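Local coordinates for extracellular protein 11-1 (PDB 6ZUS) that is a secreted avirulence effector of the fungus Passalora fulva that binds zinc and probably acts in recognition by plant resistance proteins, at residues A[5-10]-A[85-90]; A[9-14]-A[103-108]; A[52-57]-A[78-83]. All coordinates share one frame; numbering follows the deposited sequence.

Interaction 1. Residues A[5-10]-A[85-90]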
ATOM      1  N   ASP A   5     -16.324  -0.400 -15.117  1.00 34.00           N
ATOM      2  CA  ASP A   5     -16.691  -0.330 -13.671  1.00 44.16           C
ATOM      3  C   ASP A   5     -15.496  -0.812 -12.814  1.00 39.24           C
ATOM      4  O   ASP A   5     -15.736  -1.530 -11.799  1.00 41.81           O
ATOM      5  CB  ASP A   5     -17.930  -1.205 -13.393  1.00 52.59           C
ATOM      6  CG  ASP A   5     -17.878  -2.559 -14.101  1.00 58.97           C
ATOM      7  OD1 ASP A   5     -16.771  -3.099 -14.232  1.00 64.66           O
ATOM      8  OD2 ASP A   5     -18.942  -3.045 -14.563  1.00 83.33           O
ATOM      9  N   CYS A   6     -14.265  -0.624 -13.303  1.00 29.55           N
ATOM     10  CA  CYS A   6     -13.039  -0.855 -12.506  1.00 28.67           C
ATOM     11  C   CYS A   6     -12.629   0.490 -11.874  1.00 27.46           C
ATOM     12  O   CYS A   6     -13.162   1.561 -12.295  1.00 24.07           O
ATOM     13  CB  CYS A   6     -11.930  -1.524 -13.318  1.00 27.92           C
ATOM     14  SG  CYS A   6     -12.007  -3.346 -13.255  1.00 33.65           S
ATOM     15  N   LYS A   7     -11.709   0.445 -10.906  1.00 25.66           N
ATOM     16  CA  LYS A   7     -11.111   1.628 -10.228  1.00 24.24           C
ATOM     17  C   LYS A   7      -9.584   1.507 -10.275  1.00 24.26           C
ATOM     18  O   LYS A   7      -9.057   0.369 -10.489  1.00 24.85           O
ATOM     19  CB  LYS A   7     -11.622   1.721  -8.787  1.00 25.88           C
ATOM     20  CG  LYS A   7     -11.383   0.461  -7.974  1.00 26.52           C
ATOM     21  CD  LYS A   7     -11.772   0.545  -6.543  1.00 29.02           C
ATOM     22  CE  LYS A   7     -11.488  -0.726  -5.782  1.00 27.91           C
ATOM     23  NZ  LYS A   7     -12.651  -1.638  -5.797  1.00 26.59           N
ATOM     24  N   ALA A   8      -8.888   2.641 -10.144  1.00 21.24           N
ATOM     25  CA  ALA A   8      -7.447   2.684  -9.879  1.00 21.27           C
ATOM     26  C   ALA A   8      -7.297   2.907  -8.372  1.00 21.71           C
ATOM     27  O   ALA A   8      -8.096   3.677  -7.800  1.00 20.51           O
ATOM     28  CB  ALA A   8      -6.775   3.744 -10.681  1.00 25.87           C
ATOM     29  N   VAL A   9      -6.344   2.185  -7.762  1.00 22.89           N
ATOM     30  CA  VAL A   9      -6.129   2.180  -6.287  1.00 20.17           C
ATOM     31  C   VAL A   9      -4.677   2.616  -6.027  1.00 20.82           C
ATOM     32  O   VAL A   9      -3.747   1.964  -6.553  1.00 20.21           O
ATOM     33  CB  VAL A   9      -6.454   0.823  -5.633  1.00 23.23           C
ATOM     34  CG1 VAL A   9      -6.221   0.901  -4.129  1.00 22.71           C
ATOM     35  CG2 VAL A   9      -7.882   0.366  -5.921  1.00 22.02           C
ATOM     36  N   ALA A  10      -4.499   3.723  -5.284  1.00 20.00           N
ATOM     37  CA  ALA A  10      -3.212   4.215  -4.757  1.00 20.87           C
ATOM     38  C   ALA A  10      -2.890   3.372  -3.512  1.00 19.31           C
ATOM     39  O   ALA A  10      -3.639   3.456  -2.553  1.00 20.24           O
ATOM     40  CB  ALA A  10      -3.280   5.681  -4.427  1.00 21.11           C
ATOM     41  N   VAL A  85      -8.710  -2.296 -10.955  1.00 21.34           N
ATOM     42  CA  VAL A  85      -9.188  -3.179  -9.864  1.00 21.85           C
ATOM     43  C   VAL A  85     -10.720  -3.265  -9.972  1.00 23.64           C
ATOM     44  O   VAL A  85     -11.370  -2.243 -10.194  1.00 21.02           O
ATOM     45  CB  VAL A  85      -8.706  -2.684  -8.487  1.00 20.47           C
ATOM     46  CG1 VAL A  85      -9.222  -3.620  -7.401  1.00 21.77           C
ATOM     47  CG2 VAL A  85      -7.192  -2.507  -8.461  1.00 19.87           C
ATOM     48  N   ARG A  86     -11.265  -4.457  -9.810  1.00 23.36           N
ATOM     49  CA  ARG A  86     -12.725  -4.675  -9.947  1.00 24.33           C
ATOM     50  C   ARG A  86     -13.421  -3.867  -8.859  1.00 26.22           C
ATOM     51  O   ARG A  86     -12.792  -3.567  -7.814  1.00 25.69           O
ATOM     52  CB  ARG A  86     -13.032  -6.167  -9.897  1.00 27.20           C
ATOM     53  CG  ARG A  86     -12.446  -6.919 -11.076  1.00 27.06           C
ATOM     54  CD  ARG A  86     -13.008  -8.288 -11.028  1.00 31.97           C
ATOM     55  NE  ARG A  86     -12.266  -9.204 -11.873  1.00 37.03           N
ATOM     56  CZ  ARG A  86     -12.524  -9.415 -13.170  1.00 35.82           C
ATOM     57  NH1 ARG A  86     -13.439  -8.713 -13.810  1.00 32.07           N
ATOM     58  NH2 ARG A  86     -11.814 -10.331 -13.809  1.00 35.84           N
ATOM     59  N   ASN A  87     -14.667  -3.503  -9.125  1.00 28.22           N
ATOM     60  CA  ASN A  87     -15.582  -2.939  -8.102  1.00 30.78           C
ATOM     61  C   ASN A  87     -16.493  -4.019  -7.515  1.00 30.94           C
ATOM     62  O   ASN A  87     -16.964  -4.900  -8.227  1.00 34.12           O
ATOM     63  CB  ASN A  87     -16.382  -1.773  -8.681  1.00 37.78           C
ATOM     64  CG  ASN A  87     -15.560  -0.503  -8.642  1.00 45.27           C
ATOM     65  OD1 ASN A  87     -14.980  -0.178  -7.594  1.00 52.41           O
ATOM     66  ND2 ASN A  87     -15.517   0.212  -9.761  1.00 52.53           N
ATOM     67  N   GLY A  88     -16.774  -3.906  -6.233  1.00 32.18           N
ATOM     68  CA  GLY A  88     -17.816  -4.697  -5.565  1.00 33.91           C
ATOM     69  C   GLY A  88     -17.270  -6.018  -5.084  1.00 31.78           C
ATOM     70  O   GLY A  88     -16.135  -6.050  -4.563  1.00 38.38           O
ATOM     71  N   LYS A  89     -18.075  -7.056  -5.261  1.00 30.38           N
ATOM     72  CA  LYS A  89     -17.769  -8.462  -4.962  1.00 32.77           C
ATOM     73  C   LYS A  89     -17.518  -9.124  -6.300  1.00 30.44           C
ATOM     74  O   LYS A  89     -18.242  -8.829  -7.268  1.00 36.34           O
ATOM     75  CB  LYS A  89     -18.957  -9.118  -4.260  1.00 38.70           C
ATOM     76  CG  LYS A  89     -19.455  -8.366  -3.032  1.00 50.87           C
ATOM     77  CD  LYS A  89     -18.586  -8.576  -1.809  1.00 58.48           C
ATOM     78  CE  LYS A  89     -19.170  -7.962  -0.552  1.00 72.27           C
ATOM     79  NZ  LYS A  89     -18.726  -8.692   0.663  1.00 84.04           N
ATOM     80  N   TRP A  90     -16.588 -10.040  -6.354  1.00 26.10           N
ATOM     81  CA  TRP A  90     -16.223 -10.726  -7.597  1.00 24.99           C
ATOM     82  C   TRP A  90     -16.219 -12.213  -7.294  1.00 27.35           C
ATOM     83  O   TRP A  90     -15.533 -12.615  -6.326  1.00 24.48           O
ATOM     84  CB  TRP A  90     -14.846 -10.228  -8.068  1.00 26.63           C
ATOM     85  CG  TRP A  90     -14.185 -11.119  -9.071  1.00 27.38           C
ATOM     86  CD1 TRP A  90     -13.151 -11.998  -8.891  1.00 28.51           C
ATOM     87  CD2 TRP A  90     -14.614 -11.270 -10.430  1.00 30.36           C
ATOM     88  NE1 TRP A  90     -12.873 -12.656 -10.064  1.00 29.99           N
ATOM     89  CE2 TRP A  90     -13.737 -12.209 -11.030  1.00 28.54           C
ATOM     90  CE3 TRP A  90     -15.632 -10.662 -11.186  1.00 32.27           C
ATOM     91  CZ2 TRP A  90     -13.887 -12.589 -12.360  1.00 35.21           C
ATOM     92  CZ3 TRP A  90     -15.769 -11.029 -12.506  1.00 32.59           C
ATOM     93  CH2 TRP A  90     -14.912 -11.980 -13.072  1.00 37.32           C
TER
HETATM   94  O   HOH W   1     -15.893  -4.333 -11.794  1.00 41.76           O
HETATM   95  O   HOH W   2     -14.447   0.102  -4.446  1.00 48.91           O
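In Lys-7, chi1 of 55° places CG between the backbone N and the carbonyl carbon; the chain then runs extended to CE and bends at its last torsion, which brings NZ to the backbone of Arg-86 and the side chain of Asn-87. There NZ donates to Arg-86 O at 2.8 Å, tilted moderately from that carbonyl plane. Asn-87 meets the same chain obliquely; with CG anti to its carbonyl carbon, its amide lies between Lys-7 and Asp-5, OD1 toward the amine and ND2 toward Asp-5 O. Lys-7 NZ lies 3.3 Å from Asn-87 OD1, but stands 40° above the amide carbonyl plane. Water 2 links the two groups as well, accepting from NZ and donating to OD1. At the other end of the amide, ND2 approaches Asp-5 O at 2.7 Å, though a bent N-H...O angle of 133° makes this bond weak, and Asp-136 also accepts from ND2. Water 1 joins Asp-5 O to Asn-87 N.

Beneath these side chains lies an antiparallel hydrogen-bonded pair, where strand 6-20 meets strand 71-86 in the four-stranded sheet. Lys-7 N donates to Val-85 O at 2.8 Å, and Val-85 N returns a bond to Lys-7 O at 2.7 Å. Two residues on, Val-9 CG2 rests 3.9 Å from Val-85 CG2, the two side chains crossing at about a right angle. Cys-6 SG passes 3.3 Å from Val-85 O, and its disulfide with Cys-140 ties the start of strand 6-20 to the C-terminal segment.

Lys-7 is buried, yet its amine is well supplied: Arg-86 O, Asn-87 OD1, water 2 and Cys-99 O all receive it. These are neutral oxygens whose partial negative charges would probably stabilise a protonated amine; with three N-H groups for four acceptors, the out-of-plane Asn-87 bond is likely the looser one.

Interaction 2. Residues A[9-14]-A[103-108]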
ATOM      1  N   VAL A   9      -6.344   2.185  -7.762  1.00 22.89           N
ATOM      2  CA  VAL A   9      -6.129   2.180  -6.287  1.00 20.17           C
ATOM      3  C   VAL A   9      -4.677   2.616  -6.027  1.00 20.82           C
ATOM      4  O   VAL A   9      -3.747   1.964  -6.553  1.00 20.21           O
ATOM      5  CB  VAL A   9      -6.454   0.823  -5.633  1.00 23.23           C
ATOM      6  CG1 VAL A   9      -6.221   0.901  -4.129  1.00 22.71           C
ATOM      7  CG2 VAL A   9      -7.882   0.366  -5.921  1.00 22.02           C
ATOM      8  N   ALA A  10      -4.499   3.723  -5.284  1.00 20.00           N
ATOM      9  CA  ALA A  10      -3.212   4.215  -4.757  1.00 20.87           C
ATOM     10  C   ALA A  10      -2.890   3.372  -3.512  1.00 19.31           C
ATOM     11  O   ALA A  10      -3.639   3.456  -2.553  1.00 20.24           O
ATOM     12  CB  ALA A  10      -3.280   5.681  -4.427  1.00 21.11           C
ATOM     13  N   LEU A  11      -1.834   2.577  -3.570  1.00 19.85           N
ATOM     14  CA  LEU A  11      -1.417   1.617  -2.490  1.00 18.64           C
ATOM     15  C   LEU A  11      -0.112   2.106  -1.871  1.00 17.68           C
ATOM     16  O   LEU A  11       0.782   2.644  -2.600  1.00 16.99           O
ATOM     17  CB  LEU A  11      -1.217   0.225  -3.084  1.00 18.74           C
ATOM     18  CG  LEU A  11      -2.462  -0.428  -3.691  1.00 18.20           C
ATOM     19  CD1 LEU A  11      -2.070  -1.530  -4.629  1.00 20.88           C
ATOM     20  CD2 LEU A  11      -3.376  -0.958  -2.616  1.00 20.77           C
ATOM     21  N   LYS A  12       0.036   1.850  -0.592  1.00 17.60           N
ATOM     22  CA  LYS A  12       1.296   2.191   0.113  1.00 18.00           C
ATOM     23  C   LYS A  12       1.530   1.209   1.260  1.00 15.75           C
ATOM     24  O   LYS A  12       0.584   0.927   2.043  1.00 18.02           O
ATOM     25  CB  LYS A  12       1.280   3.650   0.567  1.00 18.59           C
ATOM     26  CG  LYS A  12       2.556   4.076   1.245  1.00 22.89           C
ATOM     27  CD  LYS A  12       2.718   5.549   1.298  1.00 29.10           C
ATOM     28  CE  LYS A  12       2.042   6.208   2.449  1.00 34.31           C
ATOM     29  NZ  LYS A  12       2.772   7.457   2.810  1.00 43.10           N
ATOM     30  N   TRP A  13       2.722   0.649   1.231  1.00 16.47           N
ATOM     31  CA  TRP A  13       3.275  -0.289   2.237  1.00 16.57           C
ATOM     32  C   TRP A  13       4.127   0.535   3.190  1.00 16.98           C
ATOM     33  O   TRP A  13       4.981   1.335   2.727  1.00 17.66           O
ATOM     34  CB  TRP A  13       4.088  -1.340   1.526  1.00 17.78           C
ATOM     35  CG  TRP A  13       4.641  -2.382   2.424  1.00 19.40           C
ATOM     36  CD1 TRP A  13       4.130  -3.631   2.638  1.00 21.15           C
ATOM     37  CD2 TRP A  13       5.882  -2.302   3.152  1.00 18.72           C
ATOM     38  NE1 TRP A  13       4.962  -4.330   3.457  1.00 21.35           N
ATOM     39  CE2 TRP A  13       6.031  -3.545   3.818  1.00 20.62           C
ATOM     40  CE3 TRP A  13       6.879  -1.330   3.306  1.00 19.78           C
ATOM     41  CZ2 TRP A  13       7.130  -3.828   4.621  1.00 19.46           C
ATOM     42  CZ3 TRP A  13       7.964  -1.603   4.124  1.00 18.80           C
ATOM     43  CH2 TRP A  13       8.072  -2.832   4.767  1.00 20.28           C
ATOM     44  N   VAL A  14       3.915   0.398   4.487  1.00 16.41           N
ATOM     45  CA  VAL A  14       4.578   1.275   5.485  1.00 17.74           C
ATOM     46  C   VAL A  14       5.217   0.434   6.589  1.00 18.55           C
ATOM     47  O   VAL A  14       4.542  -0.462   7.117  1.00 16.00           O
ATOM     48  CB  VAL A  14       3.616   2.331   6.071  1.00 18.30           C
ATOM     49  CG1 VAL A  14       4.387   3.297   6.964  1.00 17.48           C
ATOM     50  CG2 VAL A  14       2.825   3.094   5.000  1.00 19.34           C
ATOM     51  N   PRO A 103     -10.170  -4.707   2.065  1.00 20.19           N
ATOM     52  CA  PRO A 103      -9.819  -6.127   1.935  1.00 18.94           C
ATOM     53  C   PRO A 103      -8.826  -6.339   0.786  1.00 18.34           C
ATOM     54  O   PRO A 103      -7.921  -7.174   0.962  1.00 19.48           O
ATOM     55  CB  PRO A 103     -11.167  -6.866   1.729  1.00 21.62           C
ATOM     56  CG  PRO A 103     -12.127  -5.797   1.309  1.00 21.09           C
ATOM     57  CD  PRO A 103     -11.637  -4.509   1.961  1.00 20.08           C
ATOM     58  N   TYR A 104      -9.042  -5.665  -0.355  1.00 17.46           N
ATOM     59  CA  TYR A 104      -8.137  -5.783  -1.529  1.00 18.48           C
ATOM     60  C   TYR A 104      -6.704  -5.431  -1.092  1.00 17.79           C
ATOM     61  O   TYR A 104      -5.769  -6.189  -1.351  1.00 17.82           O
ATOM     62  CB  TYR A 104      -8.611  -4.914  -2.689  1.00 18.24           C
ATOM     63  CG  TYR A 104      -7.592  -4.760  -3.784  1.00 17.58           C
ATOM     64  CD1 TYR A 104      -7.351  -5.747  -4.738  1.00 18.64           C
ATOM     65  CD2 TYR A 104      -6.860  -3.595  -3.899  1.00 19.27           C
ATOM     66  CE1 TYR A 104      -6.382  -5.605  -5.724  1.00 19.05           C
ATOM     67  CE2 TYR A 104      -5.887  -3.432  -4.873  1.00 18.63           C
ATOM     68  CZ  TYR A 104      -5.640  -4.430  -5.793  1.00 20.19           C
ATOM     69  OH  TYR A 104      -4.658  -4.202  -6.712  1.00 21.66           O
ATOM     70  N   THR A 105      -6.508  -4.261  -0.470  1.00 17.19           N
ATOM     71  CA  THR A 105      -5.169  -3.783  -0.031  1.00 18.10           C
ATOM     72  C   THR A 105      -4.545  -4.811   0.907  1.00 17.09           C
ATOM     73  O   THR A 105      -3.358  -5.185   0.762  1.00 18.35           O
ATOM     74  CB  THR A 105      -5.248  -2.391   0.621  1.00 19.39           C
ATOM     75  OG1 THR A 105      -5.842  -1.496  -0.326  1.00 18.34           O
ATOM     76  CG2 THR A 105      -3.860  -1.976   1.077  1.00 18.80           C
ATOM     77  N   GLU A 106      -5.319  -5.299   1.866  1.00 17.94           N
ATOM     78  CA  GLU A 106      -4.787  -6.279   2.855  1.00 18.80           C
ATOM     79  C   GLU A 106      -4.361  -7.584   2.169  1.00 17.72           C
ATOM     80  O   GLU A 106      -3.287  -8.103   2.553  1.00 19.18           O
ATOM     81  CB  GLU A 106      -5.799  -6.491   3.972  1.00 19.89           C
ATOM     82  CG  GLU A 106      -5.933  -5.275   4.821  1.00 19.52           C
ATOM     83  CD  GLU A 106      -6.889  -5.443   5.995  1.00 25.72           C
ATOM     84  OE1 GLU A 106      -7.665  -6.448   5.944  1.00 29.41           O
ATOM     85  OE2 GLU A 106      -6.816  -4.639   6.988  1.00 23.88           O
ATOM     86  N   ARG A 107      -5.093  -8.051   1.140  1.00 19.58           N
ATOM     87  CA  ARG A 107      -4.679  -9.262   0.358  1.00 20.16           C
ATOM     88  C   ARG A 107      -3.398  -9.002  -0.443  1.00 21.30           C
ATOM     89  O   ARG A 107      -2.505  -9.856  -0.439  1.00 24.73           O
ATOM     90  CB  ARG A 107      -5.801  -9.768  -0.553  1.00 20.12           C
ATOM     91  CG  ARG A 107      -6.995 -10.311   0.239  1.00 19.84           C
ATOM     92  CD  ARG A 107      -7.903 -11.146  -0.653  1.00 21.75           C
ATOM     93  NE  ARG A 107      -8.316 -10.420  -1.856  1.00 19.93           N
ATOM     94  CZ  ARG A 107      -9.373  -9.620  -1.938  1.00 20.06           C
ATOM     95  NH1 ARG A 107     -10.205  -9.514  -0.924  1.00 21.25           N
ATOM     96  NH2 ARG A 107      -9.639  -8.991  -3.075  1.00 20.39           N
ATOM     97  N   VAL A 108      -3.300  -7.856  -1.093  1.00 18.75           N
ATOM     98  CA  VAL A 108      -2.198  -7.555  -2.041  1.00 18.87           C
ATOM     99  C   VAL A 108      -0.917  -7.192  -1.267  1.00 18.81           C
ATOM    100  O   VAL A 108       0.168  -7.635  -1.703  1.00 18.82           O
ATOM    101  CB  VAL A 108      -2.673  -6.452  -3.011  1.00 22.75           C
ATOM    102  CG1 VAL A 108      -1.525  -5.797  -3.752  1.00 24.02           C
ATOM    103  CG2 VAL A 108      -3.717  -7.039  -3.962  1.00 25.11           C
TER
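This is largely apolar helix-on-sheet packing in the buried centre of the chain: Val-9 and Leu-11 of strand 6-20 meet Tyr-104, Thr-105 and Val-108 on one side of helix 101-109. No hydrogen bond crosses between the segments. Their axes approach to 9.9 Å at a signed crossing angle of -48°, a spacing at which side chains meet while the backbones stay apart.

Leu-11 supplies most of the strand's share, each methyl taking a different neighbour. CD2 comes 3.4 Å from Thr-105 OG1 and 3.9 Å from Thr-105 CG2, the two side chains sliding past one another in opposite directions. The same CD2 reaches Tyr-104 CE2 at 4.2 Å, while CD1 faces the next turn of the helix, 4.4 Å from Val-108 CG1. Two residues back on the strand and on the same side of it, Val-9 CB approaches Tyr-104 CE2 at 4.4 Å. With CG anti to the backbone N (chi1 168°), the phenol of Tyr-104 extends from the helix to meet both strand residues. Within the helix, Val-108 CG2 packs over one face of that ring, toward its rim.

The polar ends are provided for: Thr-105 OG1 binds Val-101 O one turn earlier, and Tyr-104 OH pairs with Gln-48 OE1. Tyr-104 thus meets the strand through ring carbon, while the Thr-105 oxygen, already bonded, can lie against the Leu-11 methyl; the contact rests on dispersion and burial.

Interaction 3. Residues A[52-57]-A[78-83]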
ATOM      1  N   GLY A  52      -1.486  -4.171 -14.594  1.00 26.19           N
ATOM      2  CA  GLY A  52      -0.617  -4.278 -13.412  1.00 26.28           C
ATOM      3  C   GLY A  52      -0.504  -2.964 -12.639  1.00 24.51           C
ATOM      4  O   GLY A  52      -1.534  -2.321 -12.365  1.00 21.85           O
ATOM      5  N   PHE A  53       0.720  -2.628 -12.230  1.00 24.16           N
ATOM      6  CA  PHE A  53       1.032  -1.599 -11.213  1.00 23.66           C
ATOM      7  C   PHE A  53       1.973  -0.589 -11.848  1.00 23.57           C
ATOM      8  O   PHE A  53       2.816  -0.960 -12.672  1.00 23.10           O
ATOM      9  CB  PHE A  53       1.683  -2.208  -9.965  1.00 23.97           C
ATOM     10  CG  PHE A  53       0.755  -3.112  -9.211  1.00 23.70           C
ATOM     11  CD1 PHE A  53       0.302  -4.285  -9.786  1.00 25.78           C
ATOM     12  CD2 PHE A  53       0.214  -2.727  -8.009  1.00 21.92           C
ATOM     13  CE1 PHE A  53      -0.600  -5.112  -9.130  1.00 27.00           C
ATOM     14  CE2 PHE A  53      -0.668  -3.550  -7.332  1.00 22.71           C
ATOM     15  CZ  PHE A  53      -1.074  -4.747  -7.887  1.00 27.20           C
ATOM     16  N   SER A  54       1.826   0.643 -11.407  1.00 23.86           N
ATOM     17  CA  SER A  54       2.724   1.775 -11.737  1.00 25.68           C
ATOM     18  C   SER A  54       4.115   1.508 -11.160  1.00 26.45           C
ATOM     19  O   SER A  54       4.331   0.494 -10.408  1.00 25.39           O
ATOM     20  CB  SER A  54       2.161   3.043 -11.245  1.00 25.65           C
ATOM     21  OG  SER A  54       2.397   3.164  -9.860  1.00 27.15           O
ATOM     22  N   THR A  55       5.080   2.310 -11.618  1.00 27.56           N
ATOM     23  CA  THR A  55       6.439   2.366 -11.033  1.00 27.72           C
ATOM     24  C   THR A  55       6.293   2.629  -9.526  1.00 24.41           C
ATOM     25  O   THR A  55       5.430   3.439  -9.135  1.00 24.56           O
ATOM     26  CB  THR A  55       7.267   3.475 -11.706  1.00 33.42           C
ATOM     27  OG1 THR A  55       7.417   3.045 -13.062  1.00 40.45           O
ATOM     28  CG2 THR A  55       8.613   3.667 -11.054  1.00 34.87           C
ATOM     29  N   ALA A  56       7.029   1.879  -8.729  1.00 25.05           N
ATOM     30  CA  ALA A  56       7.000   2.025  -7.249  1.00 25.52           C
ATOM     31  C   ALA A  56       7.856   3.250  -6.875  1.00 28.96           C
ATOM     32  O   ALA A  56       8.895   3.478  -7.508  1.00 25.45           O
ATOM     33  CB  ALA A  56       7.466   0.754  -6.620  1.00 26.37           C
ATOM     34  N   ILE A  57       7.451   3.978  -5.843  1.00 25.70           N
ATOM     35  CA  ILE A  57       8.187   5.153  -5.314  1.00 26.16           C
ATOM     36  C   ILE A  57       8.490   4.914  -3.830  1.00 24.30           C
ATOM     37  O   ILE A  57       7.592   5.105  -3.004  1.00 23.84           O
ATOM     38  CB  ILE A  57       7.340   6.407  -5.545  1.00 27.27           C
ATOM     39  CG1 ILE A  57       7.050   6.583  -7.041  1.00 31.75           C
ATOM     40  CG2 ILE A  57       8.013   7.642  -4.944  1.00 35.94           C
ATOM     41  CD1 ILE A  57       6.207   7.778  -7.338  1.00 39.68           C
ATOM     42  N   VAL A  78       6.738   2.385   0.526  1.00 21.35           N
ATOM     43  CA  VAL A  78       6.814   2.288  -0.958  1.00 19.93           C
ATOM     44  C   VAL A  78       5.370   2.336  -1.465  1.00 21.43           C
ATOM     45  O   VAL A  78       4.484   1.690  -0.852  1.00 18.12           O
ATOM     46  CB  VAL A  78       7.604   1.052  -1.392  1.00 20.15           C
ATOM     47  CG1 VAL A  78       7.030  -0.265  -0.883  1.00 19.39           C
ATOM     48  CG2 VAL A  78       7.781   1.028  -2.892  1.00 22.36           C
ATOM     49  N   GLN A  79       5.144   3.144  -2.504  1.00 21.75           N
ATOM     50  CA  GLN A  79       3.790   3.376  -3.036  1.00 22.08           C
ATOM     51  C   GLN A  79       3.788   3.103  -4.541  1.00 22.80           C
ATOM     52  O   GLN A  79       4.808   3.273  -5.213  1.00 22.33           O
ATOM     53  CB  GLN A  79       3.281   4.754  -2.662  1.00 26.79           C
ATOM     54  CG  GLN A  79       4.093   5.858  -3.292  1.00 36.96           C
ATOM     55  CD  GLN A  79       3.840   7.164  -2.576  1.00 45.01           C
ATOM     56  OE1 GLN A  79       4.402   7.430  -1.498  1.00 52.68           O
ATOM     57  NE2 GLN A  79       2.987   7.966  -3.196  1.00 44.61           N
ATOM     58  N   ALA A  80       2.649   2.645  -5.018  1.00 20.74           N
ATOM     59  CA  ALA A  80       2.377   2.409  -6.440  1.00 20.45           C
ATOM     60  C   ALA A  80       0.859   2.389  -6.624  1.00 22.07           C
ATOM     61  O   ALA A  80       0.090   2.204  -5.636  1.00 21.66           O
ATOM     62  CB  ALA A  80       3.054   1.126  -6.880  1.00 21.01           C
ATOM     63  N   THR A  81       0.439   2.545  -7.874  1.00 22.93           N
ATOM     64  CA  THR A  81      -0.988   2.536  -8.254  1.00 21.73           C
ATOM     65  C   THR A  81      -1.297   1.201  -8.919  1.00 20.77           C
ATOM     66  O   THR A  81      -0.562   0.807  -9.850  1.00 20.90           O
ATOM     67  CB  THR A  81      -1.323   3.697  -9.188  1.00 23.96           C
ATOM     68  OG1 THR A  81      -1.083   4.896  -8.431  1.00 26.82           O
ATOM     69  CG2 THR A  81      -2.754   3.613  -9.674  1.00 23.19           C
ATOM     70  N   ALA A  82      -2.316   0.521  -8.419  1.00 20.85           N
ATOM     71  CA  ALA A  82      -2.968  -0.584  -9.155  1.00 21.33           C
ATOM     72  C   ALA A  82      -3.889   0.077 -10.194  1.00 18.95           C
ATOM     73  O   ALA A  82      -4.894   0.665  -9.823  1.00 18.46           O
ATOM     74  CB  ALA A  82      -3.708  -1.514  -8.201  1.00 22.05           C
ATOM     75  N   TRP A  83      -3.524  -0.023 -11.470  1.00 20.27           N
ATOM     76  CA  TRP A  83      -4.239   0.707 -12.551  1.00 22.51           C
ATOM     77  C   TRP A  83      -5.710   0.294 -12.673  1.00 21.19           C
ATOM     78  O   TRP A  83      -6.576   1.209 -12.894  1.00 21.69           O
ATOM     79  CB  TRP A  83      -3.496   0.530 -13.868  1.00 22.05           C
ATOM     80  CG  TRP A  83      -2.175   1.216 -13.900  1.00 22.56           C
ATOM     81  CD1 TRP A  83      -0.983   0.653 -14.204  1.00 22.86           C
ATOM     82  CD2 TRP A  83      -1.949   2.625 -13.728  1.00 25.02           C
ATOM     83  NE1 TRP A  83      -0.014   1.619 -14.201  1.00 27.13           N
ATOM     84  CE2 TRP A  83      -0.573   2.831 -13.912  1.00 25.58           C
ATOM     85  CE3 TRP A  83      -2.787   3.725 -13.457  1.00 28.92           C
ATOM     86  CZ2 TRP A  83       0.004   4.095 -13.793  1.00 29.18           C
ATOM     87  CZ3 TRP A  83      -2.218   4.975 -13.327  1.00 32.24           C
ATOM     88  CH2 TRP A  83      -0.839   5.147 -13.509  1.00 29.25           C
TER
HETATM   89  O   HOH W   3       6.152   5.739  -0.504  1.00 29.00           O
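Along Val-78 to Trp-83, the sheet pairing of strand 71-86 with edge strand 57-64 gives way to contacts with the loop before that strand; Val-78 CG2 packs 3.8 Å from Ala-56 CB. At Gln-79 the pairing is a regular antiparallel hydrogen-bonded one with Ile-57. Ile-57 N donates to Gln-79 O at 2.8 Å in the carbonyl plane, whereas the return bond from Gln-79 N to Ile-57 O is longer, 3.2 Å, with its donor 53° above that plane. Water 3 donates both to Ile-57 O and to Gln-79 OE1, tying the side chain to its strand partner.

Ala-80 points its methyl into the loop, beneath Ser-54 and Ala-56, where the register shifts by one residue. Thr-81 then finds a substitute for a backbone acceptor: its N donates to Ser-54 OG at 2.9 Å, almost straight at 172°. The serine can serve because chi1 of 79° holds OG between its backbone N and carbonyl carbon, on the strand side. Ser-54 N in turn donates to Thr-81 O at 2.9 Å.

Ala-82 forms a single isolated bridge with Phe-53, its CA over one ring face and its CB 3.8 Å from CE2. Trp-83, where the chain turns a corner, donates from its backbone N to Gly-52 O at 3.2 Å. Its indole folds back along the loop, with Thr-81 CG2 over one face, and brings CZ2 to 3.5 Å from Ser-54 CB.

In the fold
Strands 6-20 and 71-86, neighbours in one sheet, tie the three contacts together. Interactions 1 and 2 share Val-9 and Ala-10, their centres about 12 Å apart; the centres of interactions 2 and 3 are about 10 Å apart. Probable backbone hydrogen bonds join Val-9 O to Ala-82 N and Leu-11 N to Ala-80 O, each 2.8 Å. Tyr-104 reaches all three: its OH lies 3.5 Å from Val-85 CG2 and 3.2 Å from Ala-82 CB. Interaction 1 lies near the zinc site of His-2, His-139 and Gln-143, the side chain of Cys-6 being about 6 Å from that of His-139 and about 8 Å from a zinc ion. A different zinc lies about 8 Å from the side chain of Val-78, in interaction 3.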